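Local coordinates for glycoprotein (PDB 5MDM) that probably attaches the virus to host receptors and, as a class III fusogen, fuses viral and endosomal membranes when acid changes its shape, at residues A[43-48]-A[263-268]; A[65-70]-A[119-124]; A[76-81]-A[110-115]; A[207-212]-A[228-233]. One frame throughout, in Å; residues are numbered along the deposited sequence.

Contact 1. Residues A[43-48]-A[263-268]; sequences SSTPIG and RSTLQS
The flat group with which P46 meets T265 is its backbone carbonyl: T265 N comes to P46 O at 2.9 Å, nearly in line with the C=O bond (164° at the oxygen), and the N-H points almost straight at its acceptor (176°). S264 CA also lies 3.6 Å from P46 O. The guanidinium of R263 takes no part in this grip; L266 CD2 lies at its edge, in its plane, and its NH1 is bonded to the carbonyl of N232.

A second bond lies beside the first. T265 OG1 gives its proton to T45 OG1 over 2.7 Å, the two side chains meeting at about a right angle. On T45 the hydroxyl is turned opposite the backbone N (chi1 -156°), which leaves CG2 alongside T265 OG1 at 3.5 Å. Because T45 OG1 also bonds the carbonyl of W235, the hydroxyls form a short relay from T265 through T45 to the strand 235-237.

Farther along, two serine hydroxyls meet I47 and G48 through carbon contacts. S268 OG lies 3.6 Å from I47 CB, and its bond to T265 O (2.8 Å) holds the hydroxyl turned back onto its own 3-10 turn. S264 OG approaches G48 CA at 3.3 Å, and the backbone angles of G48 are ones that call for glycine.

The strand 36-49 is an outermost strand of a four-stranded antiparallel sheet, in the part of vesiculovirus G usually described as a pleckstrin-homology-like domain; the contact ties it to the turn leading into helix 270-295, in a region probably used for trimerization.

Contact 2. Residues A[65-70]-A[119-124]; sequences VTTCDF and VTDSEF
V65 and E123 stand side by side and point the same way, V65 CG2 lying 3.7 Å from E123 CB; T67 and D121 repeat the arrangement two residues on, with T67 OG1 at 3.3 Å from D121 CB. All four side chains are on one face of the sheet, since side chains alternate along each strand. The carboxylate of D121 leans over V65 because its chi1 of 52° sets CG between backbone N and carbonyl carbon; the V65 and D121 side chains cross at a slant, V65 CG1 3.7 Å from D121 CB. At the end of the row T67 CG2 meets V119 CG2 at 3.6 Å, and V119 CB also touches D69 OD2.

The opposite face carries T66 and S122, a hydrogen-bonded pair: T66 N to S122 O and S122 N to T66 O are both 2.9 Å. Both hydroxyls are taken up by the loop over this face, T66 OG1 binding the carbonyl of P110 and S122 OG that of P111. Strand axes 4.7 Å apart at 166° support regular antiparallel pairing from V65-E123 through T66-S122 to T67-D121. Such long paired strands are characteristic of the class III fusion domain, where they carry the two fusion loops at its tip.

Contact 3. Residues A[76-81]-A[110-115]; sequences KYITHS and PPESCG
The backbones of 76-81 and 110-115 run roughly antiparallel but well apart, with the closest CA atoms, those of I78 and E112, 7.5 Å from each other, too far for strand pairing; the contact is therefore made by side chains reaching across the gap.

I78 lies against the carboxylate of E112. Its CG1 sits about 3.5 Å above the carboxylate plane, 3.6 Å from E112 CD and nearly equidistant from the two oxygens, so that a methylene covers one face of the acid. E112 gets there with an extended chain. In I78 a chi1 of -50° puts CG1 opposite the carbonyl carbon, and chi2 (-66°) turns CD1 to within 3.6 Å of C114 SG.

K76 reaches the same sulfur from a direction roughly perpendicular to that of I78. Its chain is bent at chi3 (55°), which swings the far end back over the contact: K76 CE touches C114 SG at 3.5 Å, and K76 NZ stands 3.8 Å from E112 OE2. This salt bridge is long, and with both charged residues at the surface it is likely to be a modest electrostatic pairing rather than a firm lock. The sulfur of C114 thus has I78 and K76 packed around it.

C114 is disulfide-bonded to C68, which fastens the loop to the strand 56-69, and that strand hydrogen-bonds through its backbone to strand 77-85. The irregular run 110-115, between helix 89-101 and strand 120-131, consequently lies over one face of the sheet, its S113 packing on S122 of the latter strand.

Contact 4. Residues A[207-212]-A[228-233]; sequences KYHSHM and IKFPNG
F230 is the close-packed centre, meeting H209 with its edge and M212 with a face. The edge points at the face of the H209 imidazole in a T-shaped pair, planes at 68° and centroids 4.9 Å apart, with F230 CE2 above the imidazole. M212 covers a face of the phenyl ring instead: its CB lies 4.3 Å from the F230 centroid and 17° off the normal, a CH-pi contact, while M212 CG touches both F230 CB (3.3 Å) and P231 CD (3.6 Å).

Beyond CG the packing slackens. The methionine bends at chi2 and chi3, carrying SD to an oblique Met-aromatic position 5.5 Å from the F230 centroid and to 3.9 Å from N232 OD1. That amide answers to other partners, ND2 to the carbonyl of I395 and OD1 to the amide of E234; H209 ND1 likewise bonds S206 OG. On the solvent side, P231, second residue of the type I turn from F230 to G233, is partly exposed.

F230 also meets F204 and V236, and the M212 backbone pairs with F204. The contact therefore lies between the edge strand 212-213 of the four-stranded sheet and the three-stranded sheet containing 225-229 and 235-237.

The four contacts form two distant clusters. Contacts 1 and 4 have centres about 10 Å apart near the middle of the chain and are joined directly through R263, whose backbone N, like its side chain, probably bonds the 228-233 segment, at G233 O. Contacts 2 and 3, with centres about 5 Å apart, reach the same sheet, where 56-69 and 77-85 are neighbours, and are joined by the C68-C114 disulfide; between the centres of contacts 1 and 2 lie about 59 Å. Contact 3 is nested inside contact 2, and contacts 2 and 4 follow in series within the long loop closed by contact 1. The fusion domain is thus an elongated insertion reaching away from the core, consistent with its delivery to the target membrane.

Contact 1. Residues A[43-48]-A[263-268]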
loop_
_atom_site.group_PDB
_atom_site.type_symbol
_atom_site.label_atom_id
_atom_site.label_comp_id
_atom_site.label_asym_id
_atom_site.label_seq_id
_atom_site.Cartn_x
_atom_site.Cartn_y
_atom_site.Cartn_z
ATOM N N SER A 43 8.786 7.128 -27.082
ATOM C CA SER A 43 7.613 7.674 -26.422
ATOM C C SER A 43 7.909 8.122 -24.996
ATOM O O SER A 43 9.052 8.120 -24.537
ATOM C CB SER A 43 6.465 6.659 -26.448
ATOM O OG SER A 43 5.317 7.149 -25.780
ATOM N N SER A 44 6.853 8.512 -24.304
ATOM C CA SER A 44 6.968 9.054 -22.972
ATOM C C SER A 44 5.726 8.605 -22.226
ATOM O O SER A 44 4.642 8.547 -22.806
ATOM C CB SER A 44 7.037 10.578 -23.058
ATOM O OG SER A 44 7.065 11.174 -21.778
ATOM N N THR A 45 5.872 8.267 -20.952
ATOM C CA THR A 45 4.714 7.849 -20.170
ATOM C C THR A 45 4.768 8.413 -18.756
ATOM O O THR A 45 5.834 8.458 -18.141
ATOM C CB THR A 45 4.539 6.303 -20.164
ATOM O OG1 THR A 45 3.171 5.978 -19.902
ATOM C CG2 THR A 45 5.426 5.633 -19.130
ATOM N N PRO A 46 3.617 8.878 -18.247
ATOM C CA PRO A 46 3.544 9.462 -16.903
ATOM C C PRO A 46 3.737 8.405 -15.819
ATOM O O PRO A 46 3.075 7.373 -15.836
ATOM C CB PRO A 46 2.132 10.038 -16.855
ATOM C CG PRO A 46 1.371 9.228 -17.826
ATOM C CD PRO A 46 2.316 8.912 -18.930
ATOM N N ILE A 47 4.647 8.664 -14.888
ATOM C CA ILE A 47 5.005 7.680 -13.878
ATOM C C ILE A 47 4.608 8.098 -12.474
ATOM O O ILE A 47 4.981 7.444 -11.500
ATOM C CB ILE A 47 6.504 7.443 -13.867
ATOM C CG1 ILE A 47 7.225 8.723 -13.442
ATOM C CG2 ILE A 47 6.947 7.002 -15.226
ATOM C CD1 ILE A 47 8.718 8.592 -13.426
ATOM N N GLY A 48 3.865 9.189 -12.364
ATOM C CA GLY A 48 3.396 9.631 -11.068
ATOM C C GLY A 48 3.251 11.128 -10.942
ATOM O O GLY A 48 3.917 11.902 -11.639
ATOM N N ARG A 263 -4.438 7.558 -16.174
ATOM C CA ARG A 263 -3.749 7.111 -14.966
ATOM C C ARG A 263 -2.240 6.964 -15.158
ATOM O O ARG A 263 -1.757 6.748 -16.273
ATOM C CB ARG A 263 -4.347 5.805 -14.447
ATOM C CG ARG A 263 -4.457 4.713 -15.487
ATOM C CD ARG A 263 -5.079 3.455 -14.905
ATOM N NE ARG A 263 -4.117 2.659 -14.152
ATOM C CZ ARG A 263 -4.000 1.340 -14.254
ATOM N NH1 ARG A 263 -4.790 0.670 -15.076
ATOM N NH2 ARG A 263 -3.096 0.693 -13.533
ATOM N N SER A 264 -1.502 7.098 -14.058
ATOM C CA SER A 264 -0.068 6.860 -14.065
ATOM C C SER A 264 0.218 5.422 -14.452
ATOM O O SER A 264 -0.565 4.521 -14.158
ATOM C CB SER A 264 0.544 7.156 -12.697
ATOM O OG SER A 264 0.655 8.553 -12.490
ATOM N N THR A 265 1.339 5.218 -15.130
ATOM C CA THR A 265 1.731 3.890 -15.560
ATOM C C THR A 265 2.108 3.068 -14.337
ATOM O O THR A 265 3.144 3.294 -13.708
ATOM C CB THR A 265 2.873 3.945 -16.584
ATOM O OG1 THR A 265 2.375 4.491 -17.810
ATOM C CG2 THR A 265 3.402 2.561 -16.857
ATOM N N LEU A 266 1.233 2.129 -13.994
ATOM C CA LEU A 266 1.357 1.388 -12.752
ATOM C C LEU A 266 2.613 0.533 -12.772
ATOM O O LEU A 266 3.297 0.384 -11.759
ATOM C CB LEU A 266 0.113 0.527 -12.523
ATOM C CG LEU A 266 0.063 -0.324 -11.248
ATOM C CD1 LEU A 266 0.215 0.525 -9.993
ATOM C CD2 LEU A 266 -1.227 -1.120 -11.195
ATOM N N GLN A 267 2.934 0.003 -13.944
ATOM C CA GLN A 267 4.029 -0.945 -14.061
ATOM C C GLN A 267 5.408 -0.336 -13.842
ATOM O O GLN A 267 6.397 -1.058 -13.716
ATOM C CB GLN A 267 3.953 -1.677 -15.396
ATOM C CG GLN A 267 2.974 -2.827 -15.357
ATOM C CD GLN A 267 3.239 -3.741 -14.185
ATOM O OE1 GLN A 267 4.359 -4.220 -14.002
ATOM N NE2 GLN A 267 2.218 -3.971 -13.367
ATOM N N SER A 268 5.470 0.987 -13.777
ATOM C CA SER A 268 6.735 1.668 -13.581
ATOM C C SER A 268 7.020 1.859 -12.101
ATOM O O SER A 268 8.119 2.265 -11.727
ATOM C CB SER A 268 6.727 3.020 -14.288
ATOM O OG SER A 268 5.848 3.919 -13.636
#

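Contact 2. Residues A[65-70]-A[119-124]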
loop_
_atom_site.group_PDB
_atom_site.type_symbol
_atom_site.label_atom_id
_atom_site.label_comp_id
_atom_site.label_asym_id
_atom_site.label_seq_id
_atom_site.Cartn_x
_atom_site.Cartn_y
_atom_site.Cartn_z
ATOM N N VAL A 65 3.139 53.510 4.457
ATOM C CA VAL A 65 3.231 54.960 4.359
ATOM C C VAL A 65 3.287 55.654 5.718
ATOM O O VAL A 65 2.365 55.538 6.529
ATOM C CB VAL A 65 2.047 55.533 3.556
ATOM C CG1 VAL A 65 2.103 57.050 3.537
ATOM C CG2 VAL A 65 2.047 54.975 2.143
ATOM N N THR A 66 4.384 56.369 5.951
ATOM C CA THR A 66 4.518 57.245 7.107
ATOM C C THR A 66 4.203 58.669 6.680
ATOM O O THR A 66 4.910 59.250 5.854
ATOM C CB THR A 66 5.942 57.207 7.686
ATOM O OG1 THR A 66 6.230 55.889 8.170
ATOM C CG2 THR A 66 6.077 58.196 8.829
ATOM N N THR A 67 3.133 59.227 7.239
ATOM C CA THR A 67 2.672 60.553 6.848
ATOM C C THR A 67 2.912 61.586 7.941
ATOM O O THR A 67 2.525 61.385 9.093
ATOM C CB THR A 67 1.172 60.544 6.483
ATOM O OG1 THR A 67 0.919 59.537 5.493
ATOM C CG2 THR A 67 0.748 61.901 5.943
ATOM N N CYS A 68 3.553 62.689 7.567
ATOM C CA CYS A 68 3.814 63.787 8.492
ATOM C C CYS A 68 2.902 64.971 8.196
ATOM O O CYS A 68 2.925 65.525 7.097
ATOM C CB CYS A 68 5.279 64.222 8.405
ATOM S SG CYS A 68 5.727 65.595 9.497
ATOM N N ASP A 69 2.096 65.356 9.178
ATOM C CA ASP A 69 1.205 66.499 9.021
ATOM C C ASP A 69 1.699 67.707 9.813
ATOM O O ASP A 69 1.713 67.696 11.044
ATOM C CB ASP A 69 -0.221 66.139 9.439
ATOM C CG ASP A 69 -1.185 67.300 9.278
ATOM O OD1 ASP A 69 -1.408 68.033 10.265
ATOM O OD2 ASP A 69 -1.716 67.483 8.162
ATOM N N PHE A 70 2.106 68.748 9.094
ATOM C CA PHE A 70 2.555 69.982 9.720
ATOM C C PHE A 70 1.780 71.158 9.139
ATOM O O PHE A 70 2.083 71.629 8.045
ATOM C CB PHE A 70 4.056 70.180 9.498
ATOM C CG PHE A 70 4.801 70.615 10.730
ATOM C CD1 PHE A 70 5.798 69.820 11.272
ATOM C CD2 PHE A 70 4.496 71.815 11.353
ATOM C CE1 PHE A 70 6.484 70.217 12.403
ATOM C CE2 PHE A 70 5.178 72.218 12.487
ATOM C CZ PHE A 70 6.172 71.417 13.013
ATOM N N VAL A 119 1.386 68.674 4.166
ATOM C CA VAL A 119 1.346 67.293 4.632
ATOM C C VAL A 119 1.902 66.334 3.572
ATOM O O VAL A 119 1.205 65.929 2.638
ATOM C CB VAL A 119 -0.080 66.885 5.098
ATOM C CG1 VAL A 119 -1.136 67.300 4.071
ATOM C CG2 VAL A 119 -0.147 65.395 5.411
ATOM N N THR A 120 3.180 65.995 3.715
ATOM C CA THR A 120 3.848 65.094 2.781
ATOM C C THR A 120 4.180 63.782 3.471
ATOM O O THR A 120 4.412 63.744 4.679
ATOM C CB THR A 120 5.145 65.710 2.224
ATOM O OG1 THR A 120 6.053 65.976 3.300
ATOM C CG2 THR A 120 4.849 67.007 1.481
ATOM N N ASP A 121 4.204 62.701 2.701
ATOM C CA ASP A 121 4.467 61.381 3.264
ATOM C C ASP A 121 5.588 60.628 2.546
ATOM O O ASP A 121 5.877 60.880 1.374
ATOM C CB ASP A 121 3.187 60.537 3.287
ATOM C CG ASP A 121 2.490 60.496 1.942
ATOM O OD1 ASP A 121 1.257 60.289 1.919
ATOM O OD2 ASP A 121 3.172 60.673 0.910
ATOM N N SER A 122 6.217 59.709 3.272
ATOM C CA SER A 122 7.242 58.843 2.704
ATOM C C SER A 122 6.743 57.403 2.740
ATOM O O SER A 122 6.002 57.021 3.645
ATOM C CB SER A 122 8.558 58.980 3.476
ATOM O OG SER A 122 8.373 58.749 4.864
ATOM N N GLU A 123 7.140 56.602 1.759
ATOM C CA GLU A 123 6.606 55.248 1.651
ATOM C C GLU A 123 7.650 54.183 1.312
ATOM O O GLU A 123 8.627 54.447 0.607
ATOM C CB GLU A 123 5.458 55.209 0.638
ATOM C CG GLU A 123 5.822 55.777 -0.718
ATOM C CD GLU A 123 4.655 55.802 -1.684
ATOM O OE1 GLU A 123 3.511 55.565 -1.242
ATOM O OE2 GLU A 123 4.883 56.062 -2.885
ATOM N N PHE A 124 7.410 52.978 1.828
ATOM C CA PHE A 124 8.256 51.808 1.603
ATOM C C PHE A 124 7.434 50.716 0.932
ATOM O O PHE A 124 6.500 50.200 1.539
ATOM C CB PHE A 124 8.744 51.257 2.947
ATOM C CG PHE A 124 10.200 51.500 3.223
ATOM C CD1 PHE A 124 11.078 51.816 2.199
ATOM C CD2 PHE A 124 10.692 51.400 4.515
ATOM C CE1 PHE A 124 12.421 52.033 2.463
ATOM C CE2 PHE A 124 12.029 51.618 4.784
ATOM C CZ PHE A 124 12.896 51.935 3.756
#

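Contact 3. Residues A[76-81]-A[110-115]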
loop_
_atom_site.group_PDB
_atom_site.type_symbol
_atom_site.label_atom_id
_atom_site.label_comp_id
_atom_site.label_asym_id
_atom_site.label_seq_id
_atom_site.Cartn_x
_atom_site.Cartn_y
_atom_site.Cartn_z
ATOM N N LYS A 76 3.679 67.653 16.102
ATOM C CA LYS A 76 3.946 66.926 14.867
ATOM C C LYS A 76 3.034 65.708 14.780
ATOM O O LYS A 76 3.254 64.712 15.467
ATOM C CB LYS A 76 5.408 66.481 14.808
ATOM C CG LYS A 76 6.406 67.625 14.773
ATOM C CD LYS A 76 7.833 67.107 14.835
ATOM C CE LYS A 76 8.097 66.091 13.739
ATOM N NZ LYS A 76 9.486 65.559 13.796
ATOM N N TYR A 77 2.009 65.794 13.939
ATOM C CA TYR A 77 1.055 64.699 13.799
ATOM C C TYR A 77 1.518 63.687 12.755
ATOM O O TYR A 77 1.452 63.944 11.553
ATOM C CB TYR A 77 -0.339 65.232 13.456
ATOM C CG TYR A 77 -1.426 64.180 13.504
ATOM C CD1 TYR A 77 -1.615 63.401 14.641
ATOM C CD2 TYR A 77 -2.271 63.973 12.421
ATOM C CE1 TYR A 77 -2.607 62.440 14.694
ATOM C CE2 TYR A 77 -3.269 63.015 12.465
ATOM C CZ TYR A 77 -3.431 62.251 13.604
ATOM O OH TYR A 77 -4.420 61.296 13.653
ATOM N N ILE A 78 1.991 62.538 13.227
ATOM C CA ILE A 78 2.455 61.474 12.346
ATOM C C ILE A 78 1.461 60.322 12.324
ATOM O O ILE A 78 1.072 59.810 13.374
ATOM C CB ILE A 78 3.823 60.922 12.793
ATOM C CG1 ILE A 78 4.816 62.062 13.027
ATOM C CG2 ILE A 78 4.362 59.931 11.771
ATOM C CD1 ILE A 78 5.175 62.824 11.780
ATOM N N THR A 79 1.047 59.918 11.129
ATOM C CA THR A 79 0.173 58.761 10.989
ATOM C C THR A 79 0.872 57.655 10.213
ATOM O O THR A 79 1.806 57.911 9.453
ATOM C CB THR A 79 -1.154 59.116 10.289
ATOM O OG1 THR A 79 -0.885 59.724 9.021
ATOM C CG2 THR A 79 -1.966 60.075 11.142
ATOM N N HIS A 80 0.420 56.425 10.416
ATOM C CA HIS A 80 0.987 55.278 9.724
ATOM C C HIS A 80 -0.111 54.472 9.039
ATOM O O HIS A 80 -1.053 54.020 9.689
ATOM C CB HIS A 80 1.758 54.395 10.705
ATOM C CG HIS A 80 3.073 54.970 11.132
ATOM N ND1 HIS A 80 3.634 54.710 12.363
ATOM C CD2 HIS A 80 3.944 55.783 10.487
ATOM C CE1 HIS A 80 4.790 55.342 12.461
ATOM N NE2 HIS A 80 5.002 55.998 11.335
ATOM N N SER A 81 0.012 54.297 7.727
ATOM C CA SER A 81 -0.976 53.535 6.970
ATOM C C SER A 81 -0.314 52.460 6.117
ATOM O O SER A 81 0.901 52.467 5.933
ATOM C CB SER A 81 -1.805 54.464 6.082
ATOM O OG SER A 81 -0.999 55.067 5.085
ATOM N N PRO A 110 8.521 53.589 7.066
ATOM C CA PRO A 110 9.564 54.557 6.707
ATOM C C PRO A 110 9.761 55.617 7.789
ATOM O O PRO A 110 8.816 55.938 8.512
ATOM C CB PRO A 110 9.007 55.219 5.441
ATOM C CG PRO A 110 7.979 54.279 4.926
ATOM C CD PRO A 110 7.380 53.651 6.138
ATOM N N PRO A 111 10.982 56.161 7.896
ATOM C CA PRO A 111 11.255 57.235 8.852
ATOM C C PRO A 111 10.429 58.470 8.519
ATOM O O PRO A 111 10.097 58.688 7.351
ATOM C CB PRO A 111 12.747 57.516 8.646
ATOM C CG PRO A 111 13.046 57.015 7.274
ATOM C CD PRO A 111 12.170 55.818 7.097
ATOM N N GLU A 112 10.100 59.258 9.538
ATOM C CA GLU A 112 9.269 60.443 9.357
ATOM C C GLU A 112 9.937 61.462 8.442
ATOM O O GLU A 112 11.100 61.816 8.632
ATOM C CB GLU A 112 8.956 61.085 10.710
ATOM C CG GLU A 112 8.316 60.139 11.710
ATOM C CD GLU A 112 8.151 60.766 13.076
ATOM O OE1 GLU A 112 7.761 60.046 14.020
ATOM O OE2 GLU A 112 8.412 61.981 13.209
ATOM N N SER A 113 9.193 61.922 7.442
ATOM C CA SER A 113 9.674 62.958 6.541
ATOM C C SER A 113 8.802 64.202 6.686
ATOM O O SER A 113 7.776 64.334 6.015
ATOM C CB SER A 113 9.661 62.458 5.096
ATOM O OG SER A 113 10.245 63.407 4.223
ATOM N N CYS A 114 9.212 65.109 7.566
ATOM C CA CYS A 114 8.387 66.260 7.921
ATOM C C CYS A 114 8.786 67.554 7.219
ATOM O O CYS A 114 9.952 67.767 6.886
ATOM C CB CYS A 114 8.390 66.471 9.437
ATOM S SG CYS A 114 7.520 65.191 10.362
ATOM N N GLY A 115 7.796 68.411 7.003
ATOM C CA GLY A 115 8.015 69.733 6.452
ATOM C C GLY A 115 7.231 70.754 7.253
ATOM O O GLY A 115 7.117 70.640 8.474
#

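Contact 4. Residues A[207-212]-A[228-233]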
loop_
_atom_site.group_PDB
_atom_site.type_symbol
_atom_site.label_atom_id
_atom_site.label_comp_id
_atom_site.label_asym_id
_atom_site.label_seq_id
_atom_site.Cartn_x
_atom_site.Cartn_y
_atom_site.Cartn_z
ATOM N N LYS A 207 7.584 -1.912 -22.166
ATOM C CA LYS A 207 8.100 -2.609 -20.994
ATOM C C LYS A 207 7.104 -2.504 -19.844
ATOM O O LYS A 207 7.210 -3.217 -18.847
ATOM C CB LYS A 207 9.488 -2.077 -20.595
ATOM C CG LYS A 207 9.510 -0.744 -19.851
ATOM C CD LYS A 207 10.647 0.115 -20.353
ATOM C CE LYS A 207 11.345 0.871 -19.236
ATOM N NZ LYS A 207 12.610 0.187 -18.822
ATOM N N TYR A 208 6.124 -1.621 -20.013
ATOM C CA TYR A 208 5.134 -1.328 -18.988
ATOM C C TYR A 208 3.727 -1.704 -19.431
ATOM O O TYR A 208 2.791 -1.687 -18.635
ATOM C CB TYR A 208 5.152 0.166 -18.704
ATOM C CG TYR A 208 6.417 0.663 -18.066
ATOM C CD1 TYR A 208 7.038 -0.054 -17.055
ATOM C CD2 TYR A 208 6.984 1.858 -18.466
ATOM C CE1 TYR A 208 8.191 0.408 -16.466
ATOM C CE2 TYR A 208 8.138 2.327 -17.882
ATOM C CZ TYR A 208 8.736 1.596 -16.883
ATOM O OH TYR A 208 9.888 2.054 -16.304
ATOM N N HIS A 209 3.573 -2.017 -20.710
ATOM C CA HIS A 209 2.254 -2.243 -21.276
ATOM C C HIS A 209 2.165 -3.558 -22.028
ATOM O O HIS A 209 2.827 -3.755 -23.042
ATOM C CB HIS A 209 1.877 -1.085 -22.189
ATOM C CG HIS A 209 1.960 0.247 -21.518
ATOM N ND1 HIS A 209 3.077 1.048 -21.597
ATOM C CD2 HIS A 209 1.075 0.909 -20.738
ATOM C CE1 HIS A 209 2.872 2.154 -20.903
ATOM N NE2 HIS A 209 1.666 2.094 -20.371
ATOM N N SER A 210 1.327 -4.454 -21.523
ATOM C CA SER A 210 1.212 -5.787 -22.089
ATOM C C SER A 210 0.048 -5.882 -23.053
ATOM O O SER A 210 -1.101 -5.706 -22.652
ATOM C CB SER A 210 1.039 -6.822 -20.978
ATOM O OG SER A 210 0.627 -8.066 -21.514
ATOM N N HIS A 211 0.367 -6.161 -24.316
ATOM C CA HIS A 211 -0.617 -6.430 -25.370
ATOM C C HIS A 211 -1.841 -5.529 -25.274
ATOM O O HIS A 211 -2.906 -5.952 -24.835
ATOM C CB HIS A 211 -1.030 -7.909 -25.366
ATOM C CG HIS A 211 -1.862 -8.305 -26.546
ATOM N ND1 HIS A 211 -1.315 -8.806 -27.708
ATOM C CD2 HIS A 211 -3.201 -8.264 -26.748
ATOM C CE1 HIS A 211 -2.281 -9.058 -28.574
ATOM N NE2 HIS A 211 -3.435 -8.739 -28.016
ATOM N N MET A 212 -1.676 -4.278 -25.676
ATOM C CA MET A 212 -2.718 -3.278 -25.486
ATOM C C MET A 212 -3.490 -3.041 -26.784
ATOM O O MET A 212 -2.925 -2.616 -27.789
ATOM C CB MET A 212 -2.104 -1.982 -24.946
ATOM C CG MET A 212 -2.908 -1.315 -23.840
ATOM S SD MET A 212 -3.272 -2.255 -22.331
ATOM C CE MET A 212 -1.623 -2.558 -21.702
ATOM N N ILE A 228 -1.760 8.691 -26.817
ATOM C CA ILE A 228 -2.856 7.760 -26.861
ATOM C C ILE A 228 -3.076 7.170 -25.478
ATOM O O ILE A 228 -2.119 6.845 -24.757
ATOM C CB ILE A 228 -2.596 6.657 -27.893
ATOM C CG1 ILE A 228 -1.153 6.160 -27.779
ATOM C CG2 ILE A 228 -2.842 7.184 -29.296
ATOM C CD1 ILE A 228 -0.787 5.105 -28.796
ATOM N N LYS A 229 -4.346 7.091 -25.101
ATOM C CA LYS A 229 -4.759 6.377 -23.916
ATOM C C LYS A 229 -5.120 4.958 -24.321
ATOM O O LYS A 229 -5.941 4.727 -25.222
ATOM C CB LYS A 229 -5.949 7.058 -23.236
ATOM C CG LYS A 229 -6.331 6.426 -21.904
ATOM C CD LYS A 229 -7.661 6.954 -21.396
ATOM C CE LYS A 229 -8.680 5.833 -21.247
ATOM N NZ LYS A 229 -8.828 5.044 -22.510
ATOM N N PHE A 230 -4.468 4.024 -23.645
ATOM C CA PHE A 230 -4.704 2.601 -23.779
ATOM C C PHE A 230 -5.987 2.187 -23.053
ATOM O O PHE A 230 -6.455 2.898 -22.157
ATOM C CB PHE A 230 -3.514 1.874 -23.166
ATOM C CG PHE A 230 -2.252 2.017 -23.952
ATOM C CD1 PHE A 230 -2.297 2.163 -25.327
ATOM C CD2 PHE A 230 -1.018 2.001 -23.319
ATOM C CE1 PHE A 230 -1.132 2.295 -26.062
ATOM C CE2 PHE A 230 0.151 2.139 -24.045
ATOM C CZ PHE A 230 0.095 2.285 -25.422
ATOM N N PRO A 231 -6.557 1.027 -23.426
ATOM C CA PRO A 231 -7.780 0.508 -22.805
ATOM C C PRO A 231 -7.683 0.405 -21.284
ATOM O O PRO A 231 -8.712 0.414 -20.617
ATOM C CB PRO A 231 -7.906 -0.889 -23.403
ATOM C CG PRO A 231 -7.222 -0.807 -24.701
ATOM C CD PRO A 231 -6.108 0.180 -24.545
ATOM N N ASN A 232 -6.473 0.303 -20.742
ATOM C CA ASN A 232 -6.310 0.250 -19.293
ATOM C C ASN A 232 -6.198 1.645 -18.680
ATOM O O ASN A 232 -5.883 1.799 -17.502
ATOM C CB ASN A 232 -5.114 -0.628 -18.907
ATOM C CG ASN A 232 -3.784 0.028 -19.202
ATOM O OD1 ASN A 232 -3.680 0.896 -20.064
ATOM N ND2 ASN A 232 -2.751 -0.387 -18.477
ATOM N N GLY A 233 -6.447 2.666 -19.490
ATOM C CA GLY A 233 -6.481 4.022 -18.989
ATOM C C GLY A 233 -5.122 4.665 -18.859
ATOM O O GLY A 233 -5.017 5.818 -18.441
#